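Local coordinates for carbohydrate binding protein, putative, cpb33A (Cellvibrio japonicus, PDB 5FJQ), which acts as a lytic polysaccharide monooxygenase important for efficient use of chitin, this chain being its copper-binding family AA10 domain, at residues 12-17 with 25-30; 18-23 with 37-42; 129-134 with 140-145; 51-56 with 120-125; 59-64 with 69-74. All blocks are in the same frame, centred on the assembly; numbering follows the deposited sequence.

Contact 1. Residues 12-17 with 25-30; sequences IQCKEN and PACIAA
A disulfide between Cys14 and Cys27 joins two short helices, 10-17 and 25-33. Both belong to the helical region that follows the first strand, 2-6, of this AA10 domain, the part usually called L2 in the family. The cystine is buried and lies away from the copper site. The SG atoms of Cys14 and Cys27 are 2.0 Å apart. The C-S-S-C torsion of -86° is negative and close to the relaxed value, so this is a left-handed bridge without evident strain in that angle. The two CA atoms, of Cys14 and Cys27, stand 5.5 Å apart, and no hydrogen bond crosses between the helices.

Asn17, one turn after Cys14, lies beside the bridge. Its CG is anti to the backbone N (chi1 -177°), which carries the amide toward the start of helix 25-33. There OD1 accepts from the backbone N atoms of Thr23 and His24. One amide oxygen therefore fixes the turn that leads into the second helix. The disulfide and the two hydrogen bonds to Asn17 OD1 hold the helix pair at neighbouring points. Asn17 OD1 also packs 3.8 Å from Cys27 CB.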
# COMPACT_ATOMS: atom_id res chain seq x y z
N ILE A 12 5.64 -6.46 0.94
CA ILE A 12 6.91 -6.73 1.75
C ILE A 12 6.75 -7.94 2.73
O ILE A 12 7.71 -8.73 3.03
CB ILE A 12 7.35 -5.51 2.65
CG1 ILE A 12 7.78 -4.28 1.81
CG2 ILE A 12 8.49 -5.93 3.63
CD1 ILE A 12 8.86 -4.51 0.79
N GLN A 13 5.57 -8.00 3.32
CA GLN A 13 5.19 -9.17 4.10
C GLN A 13 5.34 -10.43 3.24
O GLN A 13 6.01 -11.41 3.60
CB GLN A 13 3.76 -9.01 4.61
CG GLN A 13 3.62 -7.98 5.76
CD GLN A 13 4.23 -8.47 7.04
OE1 GLN A 13 4.94 -9.46 7.03
NE2 GLN A 13 3.97 -7.77 8.18
N CYS A 14 4.73 -10.42 2.11
CA CYS A 14 4.85 -11.65 1.30
C CYS A 14 6.25 -11.89 0.65
O CYS A 14 6.70 -13.06 0.57
CB CYS A 14 3.69 -11.77 0.34
SG CYS A 14 2.11 -12.37 1.06
N LYS A 15 6.95 -10.81 0.25
CA LYS A 15 8.31 -10.96 -0.24
C LYS A 15 9.13 -11.76 0.74
O LYS A 15 9.73 -12.79 0.41
CB LYS A 15 8.99 -9.62 -0.56
CG LYS A 15 10.50 -9.71 -0.68
CD LYS A 15 11.10 -8.44 -1.23
CE LYS A 15 11.21 -7.33 -0.14
NZ LYS A 15 12.46 -7.58 0.69
N GLU A 16 9.05 -11.36 2.00
CA GLU A 16 9.91 -11.87 3.02
C GLU A 16 9.48 -13.27 3.45
O GLU A 16 10.26 -14.03 4.04
CB GLU A 16 9.77 -10.88 4.16
CG GLU A 16 10.67 -9.66 3.97
CD GLU A 16 10.65 -8.75 5.18
OE1 GLU A 16 10.20 -9.20 6.25
OE2 GLU A 16 11.09 -7.60 5.03
N ASN A 17 8.23 -13.63 3.17
CA ASN A 17 7.77 -14.98 3.45
C ASN A 17 8.26 -15.96 2.33
O ASN A 17 8.09 -17.18 2.46
CB ASN A 17 6.25 -15.02 3.55
CG ASN A 17 5.72 -16.41 3.90
OD1 ASN A 17 5.02 -17.07 3.09
ND2 ASN A 17 6.05 -16.88 5.12
N PRO A 25 -0.36 -19.14 4.16
CA PRO A 25 -1.44 -19.41 3.25
C PRO A 25 -1.87 -18.22 2.34
O PRO A 25 -2.09 -18.43 1.16
CB PRO A 25 -2.55 -19.92 4.18
CG PRO A 25 -2.28 -19.19 5.46
CD PRO A 25 -0.79 -19.29 5.57
N ALA A 26 -1.98 -17.00 2.84
CA ALA A 26 -2.26 -15.81 1.96
C ALA A 26 -1.20 -15.59 0.86
O ALA A 26 -1.54 -15.24 -0.25
CB ALA A 26 -2.40 -14.52 2.78
N CYS A 27 0.08 -15.80 1.17
CA CYS A 27 1.11 -15.58 0.16
C CYS A 27 1.15 -16.74 -0.82
O CYS A 27 1.48 -16.55 -1.97
CB CYS A 27 2.54 -15.38 0.80
SG CYS A 27 2.61 -14.04 2.05
N ILE A 28 0.84 -17.96 -0.34
CA ILE A 28 0.72 -19.13 -1.24
C ILE A 28 -0.39 -18.78 -2.25
O ILE A 28 -0.26 -19.00 -3.49
CB ILE A 28 0.38 -20.41 -0.44
CG1 ILE A 28 1.60 -20.81 0.49
CG2 ILE A 28 0.15 -21.55 -1.41
CD1 ILE A 28 1.25 -21.94 1.46
N ALA A 29 -1.50 -18.26 -1.74
CA ALA A 29 -2.62 -17.84 -2.66
C ALA A 29 -2.13 -16.73 -3.65
O ALA A 29 -2.30 -16.86 -4.87
CB ALA A 29 -3.80 -17.36 -1.89
N ALA A 30 -1.49 -15.69 -3.09
CA ALA A 30 -0.95 -14.63 -3.91
C ALA A 30 0.00 -15.18 -5.01
O ALA A 30 -0.03 -14.69 -6.11
CB ALA A 30 -0.27 -13.58 -3.06

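Contact 2. Residues 18-23 with 37-42; sequences GIENPT and GLYTPQ
Ile19 is extended at chi2 (162°), and this sends CD1 out from its loop to the ring of Tyr39. Glu20 is bent at chi2, which turns its carboxylate toward the hydroxyl of the same tyrosine. Ile19 CD1 stands almost exactly over the middle of the Tyr39 ring, 3.6 Å from the centroid and 3° off the normal. This is a CH-pi contact on one face. Ile19 CG2 meets the same ring nearer its rim, 3.7 Å from Tyr39 CE2. Ile19 CG1, the atom that carries CD1, packs at 3.6 Å against Leu38 CB.

Glu20 comes to the ring edge instead. Tyr39 OH donates to Glu20 OE2 over 2.8 Å, and OE2 accepts on its anti lone pair, away from the other carboxylate oxygen. Carboxylate and ring are nearly coplanar, with 21° between their planes. The acid thus fixes the end of the tyrosine while the isoleucine fills its face. Ile19 and Leu38 are buried, but Glu20 and Tyr39 lie at the surface.

Further in, Leu38 touches Val11 of helix 10-17 and Met73. The contact ties the loop between helices 10-17 and 25-33 to the 3-10 turn after the second one, within the helical L2 region of an AA10 monooxygenase.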
# COMPACT_ATOMS: atom_id res chain seq x y z
N GLY A 18 8.84 -15.43 1.25
CA GLY A 18 9.37 -16.29 0.12
C GLY A 18 8.48 -16.18 -1.12
O GLY A 18 7.30 -16.60 -1.11
N ILE A 19 9.04 -15.60 -2.18
CA ILE A 19 8.28 -15.33 -3.34
C ILE A 19 8.06 -16.65 -4.13
O ILE A 19 6.97 -16.91 -4.58
CB ILE A 19 8.97 -14.29 -4.24
CG1 ILE A 19 9.06 -12.94 -3.51
CG2 ILE A 19 8.23 -14.17 -5.59
CD1 ILE A 19 10.09 -11.98 -4.12
N GLU A 20 9.11 -17.48 -4.24
CA GLU A 20 8.99 -18.74 -5.02
C GLU A 20 8.25 -19.85 -4.25
O GLU A 20 7.44 -20.57 -4.81
CB GLU A 20 10.40 -19.20 -5.50
CG GLU A 20 11.13 -18.11 -6.28
CD GLU A 20 10.28 -17.57 -7.42
OE1 GLU A 20 9.40 -18.33 -7.86
OE2 GLU A 20 10.42 -16.40 -7.87
N ASN A 21 8.54 -19.97 -2.96
CA ASN A 21 8.05 -21.04 -2.09
C ASN A 21 7.50 -20.48 -0.80
O ASN A 21 7.98 -20.80 0.26
CB ASN A 21 9.17 -22.01 -1.75
CG ASN A 21 9.62 -22.82 -2.95
OD1 ASN A 21 10.77 -22.71 -3.38
ND2 ASN A 21 8.71 -23.63 -3.52
N PRO A 22 6.47 -19.65 -0.89
CA PRO A 22 5.91 -19.07 0.32
C PRO A 22 5.35 -20.20 1.23
O PRO A 22 5.00 -21.29 0.76
CB PRO A 22 4.73 -18.23 -0.20
CG PRO A 22 4.35 -18.81 -1.50
CD PRO A 22 5.59 -19.47 -2.06
N THR A 23 5.23 -19.91 2.51
CA THR A 23 4.66 -20.89 3.40
C THR A 23 3.39 -20.37 4.01
O THR A 23 2.63 -21.13 4.58
CB THR A 23 5.60 -21.20 4.59
OG1 THR A 23 5.93 -19.97 5.22
CG2 THR A 23 6.87 -21.88 4.09
N GLY A 37 5.92 -9.78 -9.39
CA GLY A 37 6.27 -8.38 -9.01
C GLY A 37 6.79 -8.21 -7.57
O GLY A 37 7.09 -7.10 -7.13
N LEU A 38 6.83 -9.28 -6.78
CA LEU A 38 7.22 -9.15 -5.38
C LEU A 38 8.70 -8.92 -5.24
O LEU A 38 9.16 -8.52 -4.15
CB LEU A 38 6.77 -10.34 -4.51
CG LEU A 38 5.29 -10.56 -4.16
CD1 LEU A 38 5.11 -11.89 -3.46
CD2 LEU A 38 4.82 -9.42 -3.28
N TYR A 39 9.46 -9.16 -6.32
CA TYR A 39 10.91 -8.87 -6.35
C TYR A 39 11.19 -7.36 -6.46
O TYR A 39 12.33 -6.88 -6.31
CB TYR A 39 11.50 -9.52 -7.63
CG TYR A 39 11.82 -10.94 -7.39
CD1 TYR A 39 12.97 -11.32 -6.64
CD2 TYR A 39 10.95 -11.93 -7.82
CE1 TYR A 39 13.22 -12.66 -6.39
CE2 TYR A 39 11.21 -13.26 -7.58
CZ TYR A 39 12.34 -13.61 -6.89
OH TYR A 39 12.52 -14.95 -6.67
N THR A 40 10.15 -6.61 -6.86
CA THR A 40 10.35 -5.17 -7.14
C THR A 40 9.24 -4.36 -6.44
O THR A 40 8.45 -3.66 -7.07
CB THR A 40 10.35 -4.85 -8.67
OG1 THR A 40 9.13 -5.29 -9.21
CG2 THR A 40 11.48 -5.48 -9.44
N PRO A 41 9.16 -4.50 -5.10
CA PRO A 41 8.18 -3.84 -4.22
C PRO A 41 8.12 -2.31 -4.36
O PRO A 41 7.05 -1.70 -4.11
CB PRO A 41 8.67 -4.24 -2.83
CG PRO A 41 10.15 -4.48 -3.00
CD PRO A 41 10.16 -5.25 -4.33
N GLN A 42 9.21 -1.72 -4.84
CA GLN A 42 9.39 -0.26 -5.03
C GLN A 42 8.69 0.30 -6.29
O GLN A 42 8.66 1.53 -6.53
CB GLN A 42 10.89 0.07 -5.05
CG GLN A 42 11.63 -0.36 -6.31
CD GLN A 42 12.12 -1.83 -6.27
OE1 GLN A 42 11.63 -2.67 -5.48
NE2 GLN A 42 13.12 -2.14 -7.10

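Contact 3. Residues 129-134 with 140-145; sequences HDSGPA and STHNVI
His129 lies against both His142 and Val144 of the facing strand. Val144 CG2 sits over one face of the His129 imidazole, and Val144 CG1 is 3.8 Å from His129 CB. At the far end of the ring, His129 NE2 comes to 3.8 Å from His142 CB; the two histidine side chains run at about a right angle. Next along, Ser131 CB packs 3.4 Å from His142 CD2.

A water bridges the segments as well. It lies in the plane of the His129 ring, 2.8 Å from ND1, and accepts from the backbone N of Ile145 at 3.0 Å.

The second shell sets these groups in place. His142 ND1 is hydrogen-bonded to Tyr107 OH, and its ring meets that of Phe105. Ser131 OG donates to Gly132 O over 2.9 Å, in the carbonyl plane, and accepts from Phe105 N. Asp130 OD1 takes the N-H of Gly132 at 2.9 Å in an Asx turn, where the strand gives way to a loop.

No direct hydrogen bond joins the segments. Strand 126-130 pairs with 102-109, and strand 139-146 with 88-96. Side chains thus meet between two sheets near the edge of the immunoglobulin-like beta-sandwich found in AA10 monooxygenases.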
# COMPACT_ATOMS: atom_id res chain seq x y z
N HIS A 129 -4.43 10.61 6.41
CA HIS A 129 -3.22 11.39 6.48
C HIS A 129 -2.82 11.96 5.12
O HIS A 129 -2.89 11.27 4.06
CB HIS A 129 -2.04 10.55 7.07
CG HIS A 129 -0.80 11.35 7.33
ND1 HIS A 129 -0.62 12.10 8.48
CD2 HIS A 129 0.31 11.56 6.57
CE1 HIS A 129 0.55 12.70 8.43
NE2 HIS A 129 1.14 12.39 7.30
N ASP A 130 -2.27 13.17 5.17
CA ASP A 130 -1.70 13.83 3.99
C ASP A 130 -0.43 14.53 4.43
O ASP A 130 -0.40 15.39 5.38
CB ASP A 130 -2.74 14.77 3.34
CG ASP A 130 -2.27 15.39 2.04
OD1 ASP A 130 -1.08 15.59 1.81
OD2 ASP A 130 -3.12 15.68 1.22
N SER A 131 0.66 14.12 3.80
CA SER A 131 1.91 14.57 4.29
C SER A 131 2.30 15.90 3.66
O SER A 131 3.24 16.48 4.04
CB SER A 131 3.00 13.56 4.03
OG SER A 131 3.46 13.67 2.70
N GLY A 132 1.57 16.40 2.68
CA GLY A 132 2.07 17.61 2.04
C GLY A 132 3.30 17.30 1.18
O GLY A 132 3.87 16.18 1.27
N PRO A 133 3.69 18.27 0.32
CA PRO A 133 4.78 18.10 -0.63
C PRO A 133 6.12 17.94 0.08
O PRO A 133 6.25 18.26 1.31
CB PRO A 133 4.75 19.40 -1.44
CG PRO A 133 4.27 20.40 -0.43
CD PRO A 133 3.25 19.68 0.39
N ALA A 134 7.10 17.45 -0.66
CA ALA A 134 8.44 17.25 -0.10
C ALA A 134 9.46 17.36 -1.19
O ALA A 134 9.14 17.10 -2.36
CB ALA A 134 8.55 15.85 0.54
N SER A 140 11.00 8.34 3.89
CA SER A 140 9.89 9.28 4.05
C SER A 140 9.08 8.78 5.22
O SER A 140 8.57 7.68 5.21
CB SER A 140 9.03 9.32 2.75
OG SER A 140 9.64 10.00 1.72
N THR A 141 8.98 9.59 6.28
CA THR A 141 8.31 9.16 7.47
C THR A 141 7.07 10.00 7.76
O THR A 141 7.11 11.23 7.78
CB THR A 141 9.22 9.15 8.75
OG1 THR A 141 10.41 8.40 8.46
CG2 THR A 141 8.51 8.43 9.77
N HIS A 142 5.97 9.29 7.99
CA HIS A 142 4.71 9.95 8.24
C HIS A 142 4.13 9.38 9.53
O HIS A 142 3.93 8.20 9.66
CB HIS A 142 3.83 9.72 7.02
CG HIS A 142 4.54 10.03 5.74
ND1 HIS A 142 4.85 9.07 4.80
CD2 HIS A 142 5.04 11.20 5.27
CE1 HIS A 142 5.52 9.63 3.81
NE2 HIS A 142 5.61 10.93 4.05
N ASN A 143 3.94 10.24 10.53
CA ASN A 143 3.29 9.80 11.72
C ASN A 143 1.78 9.88 11.63
O ASN A 143 1.22 10.92 11.99
CB ASN A 143 3.66 10.75 12.82
CG ASN A 143 4.55 10.11 13.85
OD1 ASN A 143 5.63 9.57 13.50
ND2 ASN A 143 4.11 10.15 15.12
N VAL A 144 1.13 8.78 11.26
CA VAL A 144 -0.27 8.79 10.77
C VAL A 144 -1.08 8.62 12.01
O VAL A 144 -0.67 7.83 12.89
CB VAL A 144 -0.52 7.58 9.83
CG1 VAL A 144 -1.98 7.47 9.37
CG2 VAL A 144 0.42 7.69 8.65
N ILE A 145 -2.15 9.40 12.18
CA ILE A 145 -2.95 9.16 13.36
C ILE A 145 -4.04 8.11 13.00
O ILE A 145 -4.94 8.37 12.18
CB ILE A 145 -3.53 10.46 14.02
CG1 ILE A 145 -2.46 11.53 14.31
CG2 ILE A 145 -4.46 10.16 15.20
CD1 ILE A 145 -1.14 11.09 14.94
O HOH W 1 -2.77 11.60 10.27

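Contact 4. Residues 51-56 with 120-125; sequences DNHDYY and LRWSDL
The indole of Trp122 reaches across to His53 and Asp54, and its two rings meet different residues. Asp54 CB lies over one face of the five-membered ring, 3.7 Å from its centroid and 11° off the normal, a CH-pi contact. Asp54 CG sits between the backbone N and the carbonyl carbon (chi1 61°). This swings the carboxylate away from the indole and leaves the methylene to make the contact. Asp54 CA adds to it, 3.6 Å from Trp122 NE1.

The six-membered ring runs beside His53. Its CH2 atom comes to 3.5 Å from His53 CB, and CZ2 lies 3.7 Å from His53 O. The histidine ring itself points onward into the protein. There ND1 pairs with Tyr172 OH and NE2 with Tyr104 OH, so both of its nitrogens have partners. Trp122 NE1 donates to Ile57 O, just past the short helix, and this bond fixes the rotation of the indole.

Within the 120-125 loop, Arg121 N donates to Asp124 OD2 over 3.0 Å. The contact packs the short, weakly bonded helix 53-56 against the 3-10 turn at 122-124, which leads into strand 126-130. Ile158 of strand 152-161 touches both His53 and Trp122.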
# COMPACT_ATOMS: atom_id res chain seq x y z
N ASP A 51 -2.72 13.14 -9.43
CA ASP A 51 -3.75 13.17 -8.38
C ASP A 51 -5.16 12.65 -8.85
O ASP A 51 -6.22 13.20 -8.52
CB ASP A 51 -3.76 14.62 -7.84
CG ASP A 51 -4.67 14.81 -6.68
OD1 ASP A 51 -4.67 13.95 -5.77
OD2 ASP A 51 -5.40 15.80 -6.73
N ASN A 52 -5.13 11.66 -9.78
CA ASN A 52 -6.35 11.12 -10.36
C ASN A 52 -6.21 9.60 -10.46
O ASN A 52 -6.39 9.00 -11.53
CB ASN A 52 -6.61 11.73 -11.72
CG ASN A 52 -5.37 11.78 -12.58
OD1 ASN A 52 -4.28 11.27 -12.18
ND2 ASN A 52 -5.49 12.41 -13.75
N HIS A 53 -5.79 9.02 -9.35
CA HIS A 53 -5.42 7.61 -9.25
C HIS A 53 -6.53 6.68 -9.62
O HIS A 53 -6.29 5.58 -10.13
CB HIS A 53 -4.99 7.28 -7.80
CG HIS A 53 -4.14 8.31 -7.18
ND1 HIS A 53 -2.80 8.44 -7.49
CD2 HIS A 53 -4.41 9.25 -6.24
CE1 HIS A 53 -2.30 9.45 -6.79
NE2 HIS A 53 -3.24 9.93 -6.00
N ASP A 54 -7.77 7.08 -9.35
CA ASP A 54 -8.88 6.18 -9.65
C ASP A 54 -9.18 6.03 -11.12
O ASP A 54 -9.84 5.07 -11.49
CB ASP A 54 -10.18 6.54 -8.92
CG ASP A 54 -10.68 7.92 -9.28
OD1 ASP A 54 -9.92 8.74 -9.85
OD2 ASP A 54 -11.85 8.20 -8.99
N TYR A 55 -8.75 6.97 -11.95
CA TYR A 55 -8.86 6.79 -13.39
C TYR A 55 -8.00 5.61 -13.90
O TYR A 55 -8.45 4.80 -14.73
CB TYR A 55 -8.53 8.11 -14.18
CG TYR A 55 -8.57 7.86 -15.67
CD1 TYR A 55 -9.82 7.85 -16.34
CD2 TYR A 55 -7.41 7.68 -16.43
CE1 TYR A 55 -9.90 7.61 -17.70
CE2 TYR A 55 -7.49 7.37 -17.82
CZ TYR A 55 -8.76 7.39 -18.45
OH TYR A 55 -8.98 7.11 -19.86
N TYR A 56 -6.76 5.53 -13.41
CA TYR A 56 -5.77 4.58 -13.87
C TYR A 56 -5.90 3.20 -13.19
O TYR A 56 -5.60 2.18 -13.85
CB TYR A 56 -4.35 5.14 -13.65
CG TYR A 56 -4.09 6.34 -14.53
CD1 TYR A 56 -3.74 6.17 -15.87
CD2 TYR A 56 -4.27 7.63 -14.05
CE1 TYR A 56 -3.52 7.26 -16.67
CE2 TYR A 56 -4.05 8.75 -14.87
CZ TYR A 56 -3.68 8.55 -16.17
OH TYR A 56 -3.51 9.63 -17.03
N LEU A 120 -10.35 -4.73 -2.63
CA LEU A 120 -10.34 -3.37 -2.08
C LEU A 120 -10.84 -2.43 -3.19
O LEU A 120 -10.41 -2.57 -4.33
CB LEU A 120 -8.88 -3.03 -1.68
CG LEU A 120 -8.70 -1.64 -1.04
CD1 LEU A 120 -9.53 -1.61 0.22
CD2 LEU A 120 -7.24 -1.38 -0.76
N ARG A 121 -11.77 -1.54 -2.86
CA ARG A 121 -12.31 -0.57 -3.78
C ARG A 121 -11.96 0.84 -3.30
O ARG A 121 -11.75 1.07 -2.12
CB ARG A 121 -13.85 -0.69 -3.88
CG ARG A 121 -14.36 -2.05 -4.36
CD ARG A 121 -15.80 -2.24 -3.93
NE ARG A 121 -15.82 -2.89 -2.61
CZ ARG A 121 -16.83 -2.84 -1.74
NH1 ARG A 121 -17.94 -2.16 -2.05
NH2 ARG A 121 -16.74 -3.46 -0.56
N TRP A 122 -11.92 1.78 -4.24
CA TRP A 122 -11.76 3.16 -3.87
C TRP A 122 -12.79 3.64 -2.83
O TRP A 122 -12.45 4.41 -1.95
CB TRP A 122 -11.82 4.02 -5.10
CG TRP A 122 -10.60 3.86 -5.94
CD1 TRP A 122 -10.51 3.19 -7.13
CD2 TRP A 122 -9.30 4.33 -5.63
NE1 TRP A 122 -9.24 3.27 -7.61
CE2 TRP A 122 -8.46 3.95 -6.70
CE3 TRP A 122 -8.76 5.09 -4.58
CZ2 TRP A 122 -7.08 4.27 -6.74
CZ3 TRP A 122 -7.37 5.41 -4.61
CH2 TRP A 122 -6.56 5.00 -5.68
N SER A 123 -14.06 3.24 -2.99
CA SER A 123 -15.12 3.65 -2.09
C SER A 123 -14.91 3.10 -0.63
O SER A 123 -15.55 3.56 0.29
CB SER A 123 -16.47 3.21 -2.67
OG SER A 123 -16.54 1.79 -2.76
N ASP A 124 -13.98 2.16 -0.45
CA ASP A 124 -13.68 1.57 0.87
C ASP A 124 -12.72 2.41 1.77
O ASP A 124 -12.48 2.02 2.92
CB ASP A 124 -13.02 0.20 0.74
CG ASP A 124 -13.96 -0.91 0.31
OD1 ASP A 124 -15.13 -0.94 0.69
OD2 ASP A 124 -13.51 -1.84 -0.39
N LEU A 125 -12.19 3.52 1.25
CA LEU A 125 -11.06 4.20 1.83
C LEU A 125 -11.49 5.55 2.35
O LEU A 125 -12.25 6.27 1.73
CB LEU A 125 -9.97 4.42 0.80
CG LEU A 125 -9.31 3.14 0.35
CD1 LEU A 125 -8.25 3.63 -0.61
CD2 LEU A 125 -8.72 2.44 1.60

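Contact 5. Residues 59-64 with 69-74; sequences DGRLCS and NLFGMD
Arg61 and Phe71 form a flat stack. The guanidinium lies over one face of the phenyl ring, with 13° between the planes. Arg61 CZ is 3.6 Å from the ring centroid and only 2° off the normal, so the contact is a cation-pi pair with the charge over the middle of the ring. The arginine chain is bent at chi2, which folds its end back toward residues 69-74.

Charge and hydrogen bonds centre on Asp74. Arg61 NH1 points at Asp74 OD2 over 3.1 Å in a nearly straight salt bridge (169°), though the position of that oxygen is less certain. The acid thus meets the guanidinium at its edge while Phe71 takes a face. The other oxygen, Asp74 OD1, accepts a weak bond from Ser64 N at 3.1 Å.

These segments are two parts of one loop region between helix 53-56 and strand 83-84 of the AA10 domain, the second of them 3-10 helical. Cys63 pins the first to the beta-sandwich by its disulfide to Cys174 of strand 169-178.

Two waters extend the polar network. The first accepts from Arg61 NH1 at 3.1 Å and donates to Phe71 O at 2.6 Å. The second accepts from Cys63 N at 2.8 Å and donates to Asp74 OD1 at 2.7 Å.

Carbon contacts complete the packing: Cys63 CB touches Met73 CB at 3.9 Å, and Ser64 CB lies near Leu70 CB. Met73 continues onto Val11 of helix 10-17.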
# COMPACT_ATOMS: atom_id res chain seq x y z
N ASP A 59 -11.25 -0.43 -9.41
CA ASP A 59 -11.50 -1.06 -8.08
C ASP A 59 -11.04 -2.53 -8.09
O ASP A 59 -11.10 -3.22 -9.13
CB ASP A 59 -12.98 -1.05 -7.71
CG ASP A 59 -13.50 0.32 -7.43
OD1 ASP A 59 -12.97 1.06 -6.57
OD2 ASP A 59 -14.51 0.66 -8.06
N GLY A 60 -10.67 -3.07 -6.95
CA GLY A 60 -10.20 -4.44 -6.91
C GLY A 60 -8.77 -4.56 -7.38
O GLY A 60 -8.23 -5.66 -7.38
N ARG A 61 -8.15 -3.45 -7.82
CA ARG A 61 -6.73 -3.44 -8.25
C ARG A 61 -5.81 -2.40 -7.50
O ARG A 61 -4.73 -1.99 -7.98
CB ARG A 61 -6.64 -3.28 -9.80
CG ARG A 61 -7.23 -4.42 -10.63
CD ARG A 61 -6.62 -5.79 -10.30
NE ARG A 61 -7.24 -6.86 -11.07
CZ ARG A 61 -7.16 -8.17 -10.79
NH1 ARG A 61 -6.48 -8.57 -9.74
NH2 ARG A 61 -7.79 -9.07 -11.56
N LEU A 62 -6.24 -1.98 -6.29
CA LEU A 62 -5.60 -0.94 -5.61
C LEU A 62 -4.23 -1.48 -5.14
O LEU A 62 -3.22 -0.86 -5.36
CB LEU A 62 -6.48 -0.58 -4.45
CG LEU A 62 -7.34 0.63 -4.73
CD1 LEU A 62 -8.52 0.38 -5.66
CD2 LEU A 62 -7.80 1.31 -3.41
N CYS A 63 -4.20 -2.72 -4.69
CA CYS A 63 -2.95 -3.27 -4.16
C CYS A 63 -1.90 -3.65 -5.20
O CYS A 63 -0.71 -3.70 -4.86
CB CYS A 63 -3.27 -4.46 -3.26
SG CYS A 63 -4.23 -4.09 -1.75
N SER A 64 -2.30 -3.97 -6.43
CA SER A 64 -1.37 -4.28 -7.52
C SER A 64 -1.10 -3.06 -8.41
O SER A 64 -0.36 -3.16 -9.38
CB SER A 64 -1.95 -5.37 -8.45
OG SER A 64 -3.30 -5.04 -8.84
N ASN A 69 1.64 -9.00 -12.44
CA ASN A 69 2.60 -9.74 -11.62
C ASN A 69 2.45 -9.42 -10.07
O ASN A 69 3.26 -9.87 -9.26
CB ASN A 69 4.05 -9.51 -12.16
CG ASN A 69 4.60 -8.10 -11.92
OD1 ASN A 69 4.08 -7.33 -11.08
ND2 ASN A 69 5.76 -7.80 -12.53
N LEU A 70 1.41 -8.68 -9.70
CA LEU A 70 1.04 -8.43 -8.30
C LEU A 70 -0.46 -8.67 -8.04
O LEU A 70 -0.97 -8.35 -6.97
CB LEU A 70 1.35 -7.00 -7.89
CG LEU A 70 2.81 -6.55 -7.96
CD1 LEU A 70 2.87 -5.04 -7.93
CD2 LEU A 70 3.71 -7.19 -6.85
N PHE A 71 -1.15 -9.21 -9.02
CA PHE A 71 -2.58 -9.53 -8.87
C PHE A 71 -2.88 -10.41 -7.62
O PHE A 71 -3.98 -10.40 -7.13
CB PHE A 71 -3.08 -10.21 -10.13
CG PHE A 71 -3.49 -9.26 -11.24
CD1 PHE A 71 -3.31 -7.85 -11.12
CD2 PHE A 71 -4.00 -9.77 -12.44
CE1 PHE A 71 -3.68 -6.98 -12.16
CE2 PHE A 71 -4.37 -8.91 -13.48
CZ PHE A 71 -4.20 -7.51 -13.33
N GLY A 72 -1.86 -11.09 -7.07
CA GLY A 72 -1.99 -11.92 -5.89
C GLY A 72 -2.28 -10.99 -4.69
O GLY A 72 -3.03 -11.34 -3.79
N MET A 73 -1.72 -9.78 -4.78
CA MET A 73 -1.93 -8.69 -3.81
C MET A 73 -3.35 -8.18 -3.72
O MET A 73 -3.70 -7.53 -2.70
CB MET A 73 -0.92 -7.52 -4.00
CG MET A 73 0.56 -7.93 -3.90
SD MET A 73 1.00 -8.54 -2.26
CE MET A 73 0.81 -10.30 -2.50
N ASP A 74 -4.18 -8.53 -4.72
CA ASP A 74 -5.53 -8.03 -4.82
C ASP A 74 -6.56 -8.90 -4.14
O ASP A 74 -7.79 -8.58 -4.18
CB ASP A 74 -5.88 -7.81 -6.27
CG ASP A 74 -5.14 -6.60 -6.88
OD1 ASP A 74 -4.96 -5.58 -6.19
OD2 ASP A 74 -4.75 -6.63 -8.06
O HOH W 2 -6.28 -11.14 -7.97
O HOH W 3 -6.57 -4.22 -4.49

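Contacts 1, 2 and 5 gather in the helical region, and contact 5 touches both of the others. Contacts 1 and 2 interleave along the chain: contact 1 joins helices 10-17 and 25-33, and contact 2 joins the loops that follow them. Contact 3 lies on the opposite side of the chain's centre from all three, between the sheets. Contact 4 lies beside contact 5, whose segments it encloses in sequence; a probable backbone hydrogen bond joins Gly60 to Leu120. Contacts 1 and 5 are buried, one covalent and one built on a charged network. The other three are partly buried and rely mainly on side-chain packing, with a surface tyrosine-glutamate bond in contact 2 and a bridging water in contact 3.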